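Local coordinates for protein oxalate--CoA ligase (Arabidopsis thaliana, PDB 5IE2) that belongs to the ANL superfamily of AMP-binding enzymes and holds adenosine-5'-triphosphate in a pocket, at residues 67-70 and 71-75; 88-92 and 93-97; 181-184 and 185-188; 199-202 and 203-206. All coordinates share one frame; numbering follows the deposited sequence. Where two conformers were deposited one is given.

All four contacts are local, each between residues a few positions apart in the AMP-binding part of the chain. Contact 1 is the apolar one: a buried turn of helix 67-78, made of backbone bonds, methyl groups and two phenyl rings. Contacts 2 and 3 are capping boxes at helix starts, but contact 2 lies at the surface with glutamates and water, whereas contact 3 is buried and uses an asparagine amide. Contacts 3 and 4 stand near the two ends of helix 184-198, and contact 4, partly buried, turns the chain into strand 205-207 around an aspartate. Contacts 2 and 4 lie farthest apart, their centres about 36 Å from each other.

Contact 1 of 4, residues 67-70 and 71-75; sequences VEFV and IMFLA
Phe-73, one helical turn on from Phe-69, starts with CB 3.2 Å from Phe-69 O, the same carbonyl oxygen that accepts the bond from Phe-73 N at 2.9 Å. This CB also lies over one face of the Phe-69 ring, displaced toward the rim. With CG anti to the backbone N in both residues (chi1 171° in Phe-69, 178° in Phe-73), the two rings leave the helix in the same direction, one beside the other. At the ring, Phe-73 CD1 meets Phe-69 CZ at 4.0 Å. The planes, 30° apart, are nearly parallel but strongly displaced, with little of one ring above the other and the centroids 5.8 Å apart. On another side of the helix Val-67 CG2 touches Ile-71 CD1 at 4.0 Å, while Val-70 CG1 comes to 4.2 Å from Leu-74 CD1. Four backbone bonds from residue i+4 to residue i hold this spacing. Helix 67-78 is the crossover of the beta-alpha-beta unit between strands 58-61 and 82-85; Phe-73 packs on Leu-218 and Leu-223 of helix 215-227, Ile-71 on Leu-36 of helix 33-50, and Val-67 on Leu-23 and Val-25 of strand 21-25.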
ATOM      1  N   VAL A  67     -12.432  12.705  -4.623  1.00 16.12           N
ATOM      2  CA  VAL A  67     -13.448  12.629  -3.584  1.00 16.08           C
ATOM      3  C   VAL A  67     -14.551  11.643  -3.964  1.00 14.60           C
ATOM      4  O   VAL A  67     -15.121  10.932  -3.075  1.00 15.80           O
ATOM      5  CB  VAL A  67     -14.019  14.055  -3.303  1.00 14.04           C
ATOM      6  CG1 VAL A  67     -14.732  14.619  -4.571  1.00 19.33           C
ATOM      7  CG2 VAL A  67     -14.923  14.079  -2.069  1.00 16.31           C
ATOM      8  N   GLU A  68     -14.877  11.552  -5.265  1.00 15.26           N
ATOM      9  CA  GLU A  68     -15.901  10.582  -5.692  1.00 15.07           C
ATOM     10  C   GLU A  68     -15.434   9.158  -5.493  1.00 17.25           C
ATOM     11  O   GLU A  68     -16.232   8.281  -5.136  1.00 18.29           O
ATOM     12  CB  GLU A  68     -16.274  10.779  -7.185  1.00 16.71           C
ATOM     13  CG  GLU A  68     -17.034  12.101  -7.431  1.00 16.85           C
ATOM     14  CD  GLU A  68     -16.090  13.276  -7.815  1.00 23.27           C
ATOM     15  OE1 GLU A  68     -14.827  13.151  -7.709  1.00 21.52           O
ATOM     16  OE2 GLU A  68     -16.623  14.352  -8.202  1.00 22.25           O
ATOM     17  N   PHE A  69     -14.153   8.906  -5.715  1.00 15.54           N
ATOM     18  CA  PHE A  69     -13.690   7.547  -5.407  1.00 16.26           C
ATOM     19  C   PHE A  69     -13.925   7.216  -3.915  1.00 15.43           C
ATOM     20  O   PHE A  69     -14.392   6.103  -3.597  1.00 17.64           O
ATOM     21  CB  PHE A  69     -12.211   7.347  -5.730  1.00 16.79           C
ATOM     22  CG  PHE A  69     -11.683   5.995  -5.198  1.00 16.95           C
ATOM     23  CD1 PHE A  69     -11.915   4.825  -5.898  1.00 20.59           C
ATOM     24  CD2 PHE A  69     -11.085   5.924  -3.945  1.00 18.70           C
ATOM     25  CE1 PHE A  69     -11.437   3.558  -5.408  1.00 19.07           C
ATOM     26  CE2 PHE A  69     -10.622   4.687  -3.414  1.00 18.84           C
ATOM     27  CZ  PHE A  69     -10.815   3.504  -4.141  1.00 17.49           C
ATOM     28  N   VAL A  70     -13.584   8.131  -3.014  1.00 14.87           N
ATOM     29  CA  VAL A  70     -13.751   7.852  -1.575  1.00 16.75           C
ATOM     30  C   VAL A  70     -15.221   7.585  -1.230  1.00 17.42           C
ATOM     31  O   VAL A  70     -15.572   6.581  -0.558  1.00 14.91           O
ATOM     32  CB  VAL A  70     -13.218   9.007  -0.700  1.00 15.93           C
ATOM     33  CG1 VAL A  70     -13.505   8.739   0.794  1.00 14.14           C
ATOM     34  CG2 VAL A  70     -11.697   9.181  -0.916  1.00 16.52           C
ATOM     35  N   ILE A  71     -16.076   8.514  -1.678  1.00 15.84           N
ATOM     36  CA  ILE A  71     -17.488   8.372  -1.360  1.00 14.68           C
ATOM     37  C   ILE A  71     -18.034   7.074  -1.927  1.00 15.04           C
ATOM     38  O   ILE A  71     -18.758   6.353  -1.231  1.00 15.61           O
ATOM     39  CB  ILE A  71     -18.317   9.557  -1.901  1.00 15.78           C
ATOM     40  CG1 ILE A  71     -17.866  10.849  -1.201  1.00 16.01           C
ATOM     41  CG2 ILE A  71     -19.896   9.256  -1.668  1.00 16.12           C
ATOM     42  CD1 ILE A  71     -18.374  12.160  -1.865  1.00 15.73           C
ATOM     43  N   MET A  72     -17.741   6.772  -3.191  1.00 15.40           N
ATOM     44  CA  MET A  72     -18.339   5.571  -3.796  1.00 16.46           C
ATOM     45  C   MET A  72     -17.754   4.264  -3.256  1.00 16.07           C
ATOM     46  O   MET A  72     -18.466   3.261  -3.126  1.00 15.93           O
ATOM     47  CB  MET A  72     -18.201   5.602  -5.329  1.00 15.37           C
ATOM     48  CG  MET A  72     -19.129   6.704  -6.019  1.00 15.85           C
ATOM     49  SD  MET A  72     -20.793   6.824  -5.273  1.00 20.25           S
ATOM     50  CE  MET A  72     -21.523   5.205  -5.677  1.00 17.90           C
ATOM     51  N   PHE A  73     -16.467   4.270  -2.911  1.00 15.12           N
ATOM     52  CA  PHE A  73     -15.857   3.099  -2.247  1.00 14.72           C
ATOM     53  C   PHE A  73     -16.627   2.744  -0.968  1.00 14.79           C
ATOM     54  O   PHE A  73     -17.035   1.563  -0.752  1.00 14.29           O
ATOM     55  CB  PHE A  73     -14.384   3.370  -1.923  1.00 15.93           C
ATOM     56  CG  PHE A  73     -13.706   2.229  -1.205  1.00 17.01           C
ATOM     57  CD1 PHE A  73     -13.173   1.169  -1.950  1.00 20.64           C
ATOM     58  CD2 PHE A  73     -13.605   2.223   0.166  1.00 17.71           C
ATOM     59  CE1 PHE A  73     -12.527   0.088  -1.291  1.00 22.13           C
ATOM     60  CE2 PHE A  73     -12.971   1.156   0.841  1.00 20.70           C
ATOM     61  CZ  PHE A  73     -12.449   0.088   0.093  1.00 22.68           C
ATOM     62  N   LEU A  74     -16.839   3.772  -0.141  1.00 13.24           N
ATOM     63  CA  LEU A  74     -17.519   3.507   1.136  1.00 14.68           C
ATOM     64  C   LEU A  74     -19.017   3.247   0.948  1.00 14.92           C
ATOM     65  O   LEU A  74     -19.612   2.535   1.771  1.00 14.42           O
ATOM     66  CB  LEU A  74     -17.314   4.687   2.092  1.00 13.20           C
ATOM     67  CG  LEU A  74     -15.834   4.747   2.545  1.00 16.86           C
ATOM     68  CD1 LEU A  74     -15.519   6.018   3.339  1.00 17.30           C
ATOM     69  CD2 LEU A  74     -15.429   3.454   3.422  1.00 16.36           C
ATOM     70  N   ALA A  75     -19.630   3.846  -0.101  1.00 14.87           N
ATOM     71  CA  ALA A  75     -21.075   3.588  -0.388  1.00 15.32           C
ATOM     72  C   ALA A  75     -21.273   2.149  -0.845  1.00 16.10           C
ATOM     73  O   ALA A  75     -22.247   1.498  -0.470  1.00 16.95           O
ATOM     74  CB  ALA A  75     -21.633   4.561  -1.448  1.00 14.20           C
TER

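Contact 2 of 4, residues 88-92 and 93-97; sequences AAYTA and EEFEF
Tyr-90 and Phe-95 meet edge to face: the edge of the tyrosine ring is turned toward the phenylalanine face, with the planes at 85° and the centroids 5.5 Å apart. Tyr-90 CB rests over that same Phe-95 ring in a CH-pi contact, 3.6 Å from its centroid. Next to this pair, Glu-94 OE1 takes the backbone N-H of Thr-91 at 2.8 Å, using its anti lone pair in a nearly straight bond (172°). The reverse bond runs from Glu-94 N to Thr-91 OG1 at 3.1 Å, so Thr-91 is the N-cap of helix 92-101 and the two residues form a capping box. A chi1 of 67° sets Thr-91 OG1 between its own N and carbonyl carbon, where it can meet Glu-94 N, and the Glu-94 chain runs extended beyond CG back to the cap. Glu-93 bends at chi2 and brings OE1 to 2.8 Å from Thr-91 OG1, a weak interaction, not settled because Glu-94 OE1 competes for the same hydroxyl proton. A water donates to Glu-94 OE1 at 2.6 Å and also to Ala-89 O. Tyr-90 stacks on Tyr-98 as well, and beyond Phe-95 lie Pro-116, Ala-117 and Ala-120 of helix 115-123. Glu-96, whose N bonds to Ala-92 O, sends its carboxylate to a salt bridge with Lys-123.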
ATOM      1  N   ALA A  88      -6.552   2.860 -13.078  1.00 20.09           N
ATOM      2  CA  ALA A  88      -7.165   3.547 -14.205  1.00 21.10           C
ATOM      3  C   ALA A  88      -6.340   3.402 -15.482  1.00 22.98           C
ATOM      4  O   ALA A  88      -6.863   3.651 -16.578  1.00 23.63           O
ATOM      5  CB  ALA A  88      -7.369   5.054 -13.885  1.00 24.79           C
ATOM      6  N   ALA A  89      -5.072   2.993 -15.336  1.00 21.44           N
ATOM      7  CA  ALA A  89      -4.152   2.952 -16.490  1.00 22.05           C
ATOM      8  C   ALA A  89      -4.181   1.625 -17.242  1.00 23.07           C
ATOM      9  O   ALA A  89      -3.435   1.425 -18.211  1.00 23.50           O
ATOM     10  CB  ALA A  89      -2.729   3.255 -16.029  1.00 23.60           C
ATOM     11  N   TYR A  90      -5.025   0.691 -16.818  1.00 21.28           N
ATOM     12  CA  TYR A  90      -5.145  -0.587 -17.507  1.00 24.63           C
ATOM     13  C   TYR A  90      -5.586  -0.421 -18.976  1.00 23.89           C
ATOM     14  O   TYR A  90      -6.353   0.500 -19.306  1.00 22.88           O
ATOM     15  CB  TYR A  90      -6.164  -1.494 -16.788  1.00 23.78           C
ATOM     16  CG  TYR A  90      -5.665  -2.192 -15.527  1.00 24.51           C
ATOM     17  CD1 TYR A  90      -4.340  -2.572 -15.373  1.00 26.78           C
ATOM     18  CD2 TYR A  90      -6.549  -2.476 -14.474  1.00 24.31           C
ATOM     19  CE1 TYR A  90      -3.898  -3.242 -14.217  1.00 27.98           C
ATOM     20  CE2 TYR A  90      -6.112  -3.104 -13.336  1.00 24.48           C
ATOM     21  CZ  TYR A  90      -4.791  -3.507 -13.209  1.00 28.49           C
ATOM     22  OH  TYR A  90      -4.365  -4.147 -12.047  1.00 27.29           O
ATOM     23  N   THR A  91      -5.132  -1.347 -19.819  1.00 22.43           N
ATOM     24  CA  THR A  91      -5.635  -1.427 -21.189  1.00 23.34           C
ATOM     25  C   THR A  91      -7.035  -2.017 -21.191  1.00 23.38           C
ATOM     26  O   THR A  91      -7.463  -2.606 -20.191  1.00 23.39           O
ATOM     27  CB  THR A  91      -4.757  -2.292 -22.048  1.00 25.81           C
ATOM     28  OG1 THR A  91      -4.861  -3.655 -21.586  1.00 24.24           O
ATOM     29  CG2 THR A  91      -3.310  -1.798 -22.010  1.00 28.17           C
ATOM     30  N   ALA A  92      -7.747  -1.899 -22.312  1.00 24.67           N
ATOM     31  CA  ALA A  92      -9.082  -2.478 -22.391  1.00 24.54           C
ATOM     32  C   ALA A  92      -9.011  -3.999 -22.133  1.00 25.63           C
ATOM     33  O   ALA A  92      -9.916  -4.573 -21.520  1.00 26.44           O
ATOM     34  CB  ALA A  92      -9.729  -2.192 -23.755  1.00 25.21           C
ATOM     35  N   GLU A  93      -7.937  -4.656 -22.594  1.00 23.51           N
ATOM     36  CA  GLU A  93      -7.792  -6.107 -22.415  1.00 25.80           C
ATOM     37  C   GLU A  93      -7.610  -6.478 -20.940  1.00 26.03           C
ATOM     38  O   GLU A  93      -8.168  -7.493 -20.431  1.00 25.45           O
ATOM     39  CB  GLU A  93      -6.597  -6.656 -23.241  1.00 31.04           C
ATOM     40  CG  GLU A  93      -6.566  -6.195 -24.746  1.00 81.64           C
ATOM     41  CD  GLU A  93      -6.393  -4.674 -24.967  1.00 79.56           C
ATOM     42  OE1 GLU A  93      -5.671  -4.034 -24.201  1.00 79.10           O
ATOM     43  OE2 GLU A  93      -6.991  -4.109 -25.902  1.00 79.18           O
ATOM     44  N   GLU A  94      -6.799  -5.668 -20.262  1.00 25.65           N
ATOM     45  CA  GLU A  94      -6.581  -5.851 -18.816  1.00 25.53           C
ATOM     46  C   GLU A  94      -7.877  -5.630 -18.059  1.00 25.55           C
ATOM     47  O   GLU A  94      -8.258  -6.438 -17.201  1.00 25.24           O
ATOM     48  CB  GLU A  94      -5.504  -4.918 -18.314  1.00 26.73           C
ATOM     49  CG  GLU A  94      -4.118  -5.261 -18.916  1.00 31.23           C
ATOM     50  CD  GLU A  94      -3.032  -4.250 -18.562  1.00 34.64           C
ATOM     51  OE1 GLU A  94      -3.221  -3.031 -18.735  1.00 31.30           O
ATOM     52  OE2 GLU A  94      -1.983  -4.681 -18.051  1.00 40.30           O
ATOM     53  N   PHE A  95      -8.573  -4.547 -18.380  1.00 21.27           N
ATOM     54  CA  PHE A  95      -9.868  -4.302 -17.734  1.00 22.56           C
ATOM     55  C   PHE A  95     -10.849  -5.437 -17.964  1.00 25.00           C
ATOM     56  O   PHE A  95     -11.576  -5.819 -17.044  1.00 25.76           O
ATOM     57  CB  PHE A  95     -10.499  -3.008 -18.212  1.00 22.23           C
ATOM     58  CG  PHE A  95     -10.046  -1.777 -17.458  1.00 23.17           C
ATOM     59  CD1 PHE A  95     -10.279  -1.641 -16.090  1.00 22.25           C
ATOM     60  CD2 PHE A  95      -9.421  -0.717 -18.149  1.00 21.07           C
ATOM     61  CE1 PHE A  95      -9.894  -0.462 -15.396  1.00 21.01           C
ATOM     62  CE2 PHE A  95      -9.056   0.450 -17.471  1.00 20.68           C
ATOM     63  CZ  PHE A  95      -9.267   0.567 -16.089  1.00 22.24           C
ATOM     64  N   GLU A  96     -10.885  -5.983 -19.166  1.00 24.06           N
ATOM     65  CA  GLU A  96     -11.809  -7.073 -19.438  1.00 26.57           C
ATOM     66  C   GLU A  96     -11.461  -8.260 -18.559  1.00 26.74           C
ATOM     67  O   GLU A  96     -12.362  -8.891 -17.941  1.00 27.33           O
ATOM     68  CB  GLU A  96     -11.795  -7.470 -20.922  1.00 30.90           C
ATOM     69  CG  GLU A  96     -12.599  -8.731 -21.163  1.00 35.60           C
ATOM     70  CD  GLU A  96     -12.704  -9.156 -22.631  1.00 42.67           C
ATOM     71  OE1 GLU A  96     -12.388  -8.338 -23.531  1.00 45.39           O
ATOM     72  OE2 GLU A  96     -13.111 -10.315 -22.864  1.00 44.43           O
ATOM     73  N   PHE A  97     -10.164  -8.538 -18.442  1.00 26.98           N
ATOM     74  CA  PHE A  97      -9.749  -9.626 -17.561  1.00 27.49           C
ATOM     75  C   PHE A  97     -10.148  -9.399 -16.087  1.00 25.55           C
ATOM     76  O   PHE A  97     -10.666 -10.313 -15.449  1.00 24.39           O
ATOM     77  CB  PHE A  97      -8.234  -9.860 -17.620  1.00 29.45           C
ATOM     78  CG  PHE A  97      -7.769 -10.930 -16.657  1.00 32.62           C
ATOM     79  CD1 PHE A  97      -7.836 -12.267 -17.019  1.00 35.76           C
ATOM     80  CD2 PHE A  97      -7.330 -10.601 -15.382  1.00 32.35           C
ATOM     81  CE1 PHE A  97      -7.431 -13.270 -16.134  1.00 38.13           C
ATOM     82  CE2 PHE A  97      -6.948 -11.599 -14.470  1.00 35.48           C
ATOM     83  CZ  PHE A  97      -6.993 -12.938 -14.862  1.00 37.73           C
TER
HETATM   84  O   HOH W   1      -1.425  -1.105 -18.561  1.00 50.45           O
HETATM   85  O   HOH W   2     -11.790  -5.625 -23.850  1.00 41.06           O

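Contact 3 of 4, residues 181-184 and 185-188; sequences PLTQ and LNLA
The flat group here is the carboxamide of Asn-186, and the backbone N-H of Thr-183 reaches its oxygen from above the plane. Thr-183 N lies 2.9 Å from Asn-186 OD1, 38° out of the carbonyl plane and so not on a lone pair, although the N-H itself points well at the oxygen (161°). The Leu-182 side chain runs at about a right angle to that of Asn-186, with Leu-182 CD2 3.5 Å from Asn-186 OD1 and the backbone CA of Leu-182 still closer at 3.2 Å. The nitrogen of the amide turns elsewhere: ND2 donates to Pro-368 O and, weakly, to Val-370 O, which fixes the rotation of the group and leaves OD1 directed at the threonine. In return, Asn-186 N gives its hydrogen to Thr-183 OG1 at 2.9 Å. This reciprocal pair is a capping box with Thr-183 as the N-cap of helix 184-198, just where strand 179-183 ends. Thr-183 can accept there because chi1 of 56° sets OG1 between its own N and carbonyl carbon. Leu-187 N then bonds to Thr-183 O at 3.0 Å, and Ala-188 N to Gln-184 O at 2.9 Å, continuing the helix. Gln-184 itself turns away, its NE2 bonded to Ser-7 OG. On the strand side, Leu-182 pairs through its backbone with strand 164-169. The chemistry is that of a neutral cap: in this buried place an amide and a hydroxyl satisfy the backbone N-H groups of Thr-183 and Asn-186 without a carboxylate.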
ATOM      1  N   PRO A 181      -9.964 -11.651  -1.607  1.00 19.05           N
ATOM      2  CA  PRO A 181     -11.204 -11.126  -1.023  1.00 18.90           C
ATOM      3  C   PRO A 181     -10.976 -10.774   0.444  1.00 18.24           C
ATOM      4  O   PRO A 181     -10.395 -11.573   1.190  1.00 18.77           O
ATOM      5  CB  PRO A 181     -12.208 -12.263  -1.189  1.00 20.49           C
ATOM      6  CG  PRO A 181     -11.388 -13.478  -1.172  1.00 24.30           C
ATOM      7  CD  PRO A 181      -9.972 -13.118  -1.683  1.00 22.23           C
ATOM      8  N   LEU A 182     -11.396  -9.564   0.812  1.00 17.15           N
ATOM      9  CA  LEU A 182     -11.272  -9.052   2.175  1.00 16.86           C
ATOM     10  C   LEU A 182     -12.638  -8.612   2.676  1.00 16.91           C
ATOM     11  O   LEU A 182     -13.432  -8.068   1.911  1.00 18.26           O
ATOM     12  CB  LEU A 182     -10.309  -7.845   2.198  1.00 15.09           C
ATOM     13  CG  LEU A 182      -8.928  -8.312   1.640  1.00 15.32           C
ATOM     14  CD1 LEU A 182      -8.039  -7.031   1.432  1.00 15.38           C
ATOM     15  CD2 LEU A 182      -8.205  -9.322   2.597  1.00 17.51           C
ATOM     16  N   THR A 183     -12.906  -8.885   3.953  1.00 17.09           N
ATOM     17  CA  THR A 183     -14.213  -8.656   4.543  1.00 15.51           C
ATOM     18  C   THR A 183     -14.281  -7.318   5.316  1.00 15.42           C
ATOM     19  O   THR A 183     -13.277  -6.625   5.533  1.00 13.73           O
ATOM     20  CB  THR A 183     -14.548  -9.754   5.556  1.00 13.44           C
ATOM     21  OG1 THR A 183     -13.482  -9.761   6.517  1.00 13.82           O
ATOM     22  CG2 THR A 183     -14.613 -11.138   4.851  1.00 13.84           C
ATOM     23  N   GLN A 184     -15.491  -6.993   5.783  1.00 14.72           N
ATOM     24  CA  GLN A 184     -15.701  -5.868   6.694  1.00 13.88           C
ATOM     25  C   GLN A 184     -14.818  -6.044   7.905  1.00 13.73           C
ATOM     26  O   GLN A 184     -14.214  -5.095   8.432  1.00 14.10           O
ATOM     27  CB  GLN A 184     -17.183  -5.801   7.145  1.00 14.05           C
ATOM     28  CG  GLN A 184     -18.105  -5.137   6.120  1.00 15.69           C
ATOM     29  CD  GLN A 184     -18.199  -3.613   6.303  1.00 16.02           C
ATOM     30  OE1 GLN A 184     -17.491  -3.022   7.090  1.00 15.91           O
ATOM     31  NE2 GLN A 184     -19.113  -2.993   5.568  1.00 17.36           N
ATOM     32  N   LEU A 185     -14.764  -7.290   8.362  1.00 13.57           N
ATOM     33  CA  LEU A 185     -13.968  -7.581   9.548  1.00 14.80           C
ATOM     34  C   LEU A 185     -12.484  -7.389   9.276  1.00 14.22           C
ATOM     35  O   LEU A 185     -11.763  -6.803  10.105  1.00 12.99           O
ATOM     36  CB  LEU A 185     -14.271  -9.001  10.045  1.00 14.13           C
ATOM     37  CG  LEU A 185     -13.384  -9.564  11.194  1.00 15.76           C
ATOM     38  CD1 LEU A 185     -13.457  -8.699  12.448  1.00 15.30           C
ATOM     39  CD2 LEU A 185     -13.773 -11.062  11.520  1.00 16.24           C
ATOM     40  N   ASN A 186     -11.999  -7.893   8.130  1.00 14.04           N
ATOM     41  CA  ASN A 186     -10.610  -7.660   7.760  1.00 13.25           C
ATOM     42  C   ASN A 186     -10.279  -6.139   7.842  1.00 16.60           C
ATOM     43  O   ASN A 186      -9.256  -5.708   8.452  1.00 15.68           O
ATOM     44  CB  ASN A 186     -10.338  -8.150   6.325  1.00 13.39           C
ATOM     45  CG  ASN A 186     -10.271  -9.679   6.165  1.00 15.32           C
ATOM     46  OD1 ASN A 186     -10.576 -10.180   5.082  1.00 14.31           O
ATOM     47  ND2 ASN A 186      -9.882 -10.431   7.214  1.00 15.62           N
ATOM     48  N   LEU A 187     -11.131  -5.328   7.215  1.00 15.23           N
ATOM     49  CA  LEU A 187     -10.881  -3.875   7.136  1.00 13.14           C
ATOM     50  C   LEU A 187     -10.904  -3.224   8.524  1.00 14.49           C
ATOM     51  O   LEU A 187     -10.031  -2.425   8.861  1.00 13.75           O
ATOM     52  CB  LEU A 187     -11.925  -3.191   6.236  1.00 14.07           C
ATOM     53  CG  LEU A 187     -11.885  -3.618   4.741  1.00 17.22           C
ATOM     54  CD1 LEU A 187     -12.993  -2.857   3.997  1.00 19.48           C
ATOM     55  CD2 LEU A 187     -10.607  -3.248   4.080  1.00 17.27           C
ATOM     56  N   ALA A 188     -11.942  -3.534   9.308  1.00 13.64           N
ATOM     57  CA  ALA A 188     -12.045  -2.991  10.666  1.00 14.85           C
ATOM     58  C   ALA A 188     -10.841  -3.358  11.531  1.00 14.20           C
ATOM     59  O   ALA A 188     -10.283  -2.532  12.233  1.00 13.93           O
ATOM     60  CB  ALA A 188     -13.330  -3.494  11.334  1.00 14.83           C
TER

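Contact 4 of 4, residues 199-202 and 203-206; sequences KLTE and SDST
Asp-204 reaches back over the chain, its side chain running at about a right angle to that of Leu-200, with Asp-204 OD2 3.3 Å from Leu-200 CA and 4.0 Å from Leu-200 CD2. Thr-201 to Asp-204 make a type I beta turn, closed by Asp-204 N donating to Thr-201 O at 3.0 Å; the donor stands well above the carbonyl plane, 49° out of it. The aspartate adds a second bond in the other direction, for OD2 accepts from Thr-201 N at 2.9 Å through its anti lone pair. Asp-204 CG lies anti to its carbonyl carbon and beside its N (chi1 -75°), which turns the carboxylate back toward Thr-201. Outside the turn, OD1 bonds to Thr-255 OG1 and OD2 forms a salt bridge with Arg-283, whose charge would probably favour the ionised carboxylate. The turn follows a Schellman motif at Lys-199, where helix 184-198 ends, and leads into strand 205-207, which pairs with strand 231-234. Within the turn, Ser-203 N makes a weak bond to Thr-201 OG1. One water bridges the two ends, 2.6 Å from Thr-201 OG1 and donating to Asp-204 OD2 at 2.7 Å.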
ATOM      1  N   LYS A 199      -1.097   5.716  17.224  1.00 14.87           N
ATOM      2  CA  LYS A 199      -1.971   6.565  18.058  1.00 16.37           C
ATOM      3  C   LYS A 199      -2.606   7.663  17.243  1.00 16.45           C
ATOM      4  O   LYS A 199      -2.528   8.833  17.603  1.00 17.83           O
ATOM      5  CB  LYS A 199      -1.187   7.164  19.232  1.00 18.59           C
ATOM      6  CG  LYS A 199      -0.638   6.090  20.138  1.00 19.54           C
ATOM      7  CD  LYS A 199       0.055   6.734  21.383  1.00 29.09           C
ATOM      8  CE  LYS A 199       0.704   5.651  22.217  1.00 32.84           C
ATOM      9  NZ  LYS A 199       1.365   6.343  23.378  1.00 36.27           N
ATOM     10  N   LEU A 200      -3.247   7.294  16.132  1.00 16.84           N
ATOM     11  CA  LEU A 200      -3.978   8.282  15.329  1.00 15.96           C
ATOM     12  C   LEU A 200      -5.160   8.781  16.142  1.00 17.60           C
ATOM     13  O   LEU A 200      -5.851   7.964  16.790  1.00 16.00           O
ATOM     14  CB  LEU A 200      -4.495   7.672  14.007  1.00 15.03           C
ATOM     15  CG  LEU A 200      -3.366   7.186  13.052  1.00 18.70           C
ATOM     16  CD1 LEU A 200      -4.052   6.588  11.790  1.00 19.38           C
ATOM     17  CD2 LEU A 200      -2.390   8.307  12.653  1.00 17.86           C
ATOM     18  N   THR A 201      -5.386  10.090  16.122  1.00 17.80           N
ATOM     19  CA  THR A 201      -6.559  10.660  16.781  1.00 19.32           C
ATOM     20  C   THR A 201      -7.202  11.688  15.881  1.00 19.67           C
ATOM     21  O   THR A 201      -6.733  11.950  14.775  1.00 17.09           O
ATOM     22  CB  THR A 201      -6.225  11.335  18.121  1.00 19.83           C
ATOM     23  OG1 THR A 201      -5.499  12.547  17.870  1.00 22.12           O
ATOM     24  CG2 THR A 201      -5.405  10.400  19.013  1.00 21.72           C
ATOM     25  N   GLU A 202      -8.267  12.318  16.380  1.00 16.95           N
ATOM     26  CA  GLU A 202      -9.015  13.212  15.509  1.00 16.38           C
ATOM     27  C   GLU A 202      -8.234  14.481  15.177  1.00 19.32           C
ATOM     28  O   GLU A 202      -8.651  15.244  14.289  1.00 19.98           O
ATOM     29  CB  GLU A 202     -10.367  13.567  16.156  1.00 16.22           C
ATOM     30  CG  GLU A 202     -10.208  14.407  17.452  1.00 27.51           C
ATOM     31  CD  GLU A 202     -10.000  13.589  18.749  1.00 30.51           C
ATOM     32  OE1 GLU A 202      -9.665  12.377  18.725  1.00 27.77           O
ATOM     33  OE2 GLU A 202     -10.180  14.180  19.850  1.00 31.69           O
ATOM     34  N   SER A 203      -7.122  14.771  15.865  1.00 20.38           N
ATOM     35  CA  SER A 203      -6.340  15.950  15.478  0.52 21.82           C
ATOM     36  C   SER A 203      -5.308  15.662  14.376  1.00 20.41           C
ATOM     37  O   SER A 203      -4.611  16.577  13.911  1.00 20.21           O
ATOM     38  CB  SER A 203      -5.626  16.556  16.697  0.52 22.23           C
ATOM     39  OG  SER A 203      -4.706  15.630  17.240  0.52 21.84           O
ATOM     40  N   ASP A 204      -5.203  14.415  13.930  1.00 17.57           N
ATOM     41  CA  ASP A 204      -4.231  14.128  12.870  1.00 15.95           C
ATOM     42  C   ASP A 204      -4.754  14.480  11.474  1.00 14.90           C
ATOM     43  O   ASP A 204      -5.950  14.662  11.240  1.00 16.26           O
ATOM     44  CB  ASP A 204      -3.812  12.628  12.895  1.00 14.12           C
ATOM     45  CG  ASP A 204      -2.834  12.338  14.065  1.00 19.92           C
ATOM     46  OD1 ASP A 204      -1.810  13.040  14.125  1.00 19.29           O
ATOM     47  OD2 ASP A 204      -3.156  11.506  14.967  1.00 19.04           O
ATOM     48  N   SER A 205      -3.810  14.587  10.541  1.00 14.57           N
ATOM     49  CA  SER A 205      -4.110  15.051   9.218  1.00 14.70           C
ATOM     50  C   SER A 205      -3.015  14.552   8.293  1.00 13.42           C
ATOM     51  O   SER A 205      -1.846  14.586   8.678  1.00 15.10           O
ATOM     52  CB  SER A 205      -4.147  16.591   9.207  1.00 18.90           C
ATOM     53  OG  SER A 205      -4.107  17.066   7.879  1.00 18.12           O
ATOM     54  N   THR A 206      -3.377  14.115   7.088  1.00 14.29           N
ATOM     55  CA  THR A 206      -2.346  13.650   6.140  1.00 14.19           C
ATOM     56  C   THR A 206      -2.711  13.973   4.702  1.00 14.88           C
ATOM     57  O   THR A 206      -3.875  14.313   4.383  1.00 16.47           O
ATOM     58  CB  THR A 206      -2.079  12.106   6.279  1.00 15.39           C
ATOM     59  OG1 THR A 206      -0.860  11.813   5.605  1.00 17.64           O
ATOM     60  CG2 THR A 206      -3.192  11.282   5.638  1.00 15.76           C
TER
HETATM   61  O   HOH W   3      -2.895  12.532  17.489  1.00 28.64           O
HETATM   62  O   HOH W   4      -7.657  16.788  11.662  1.00 19.73           O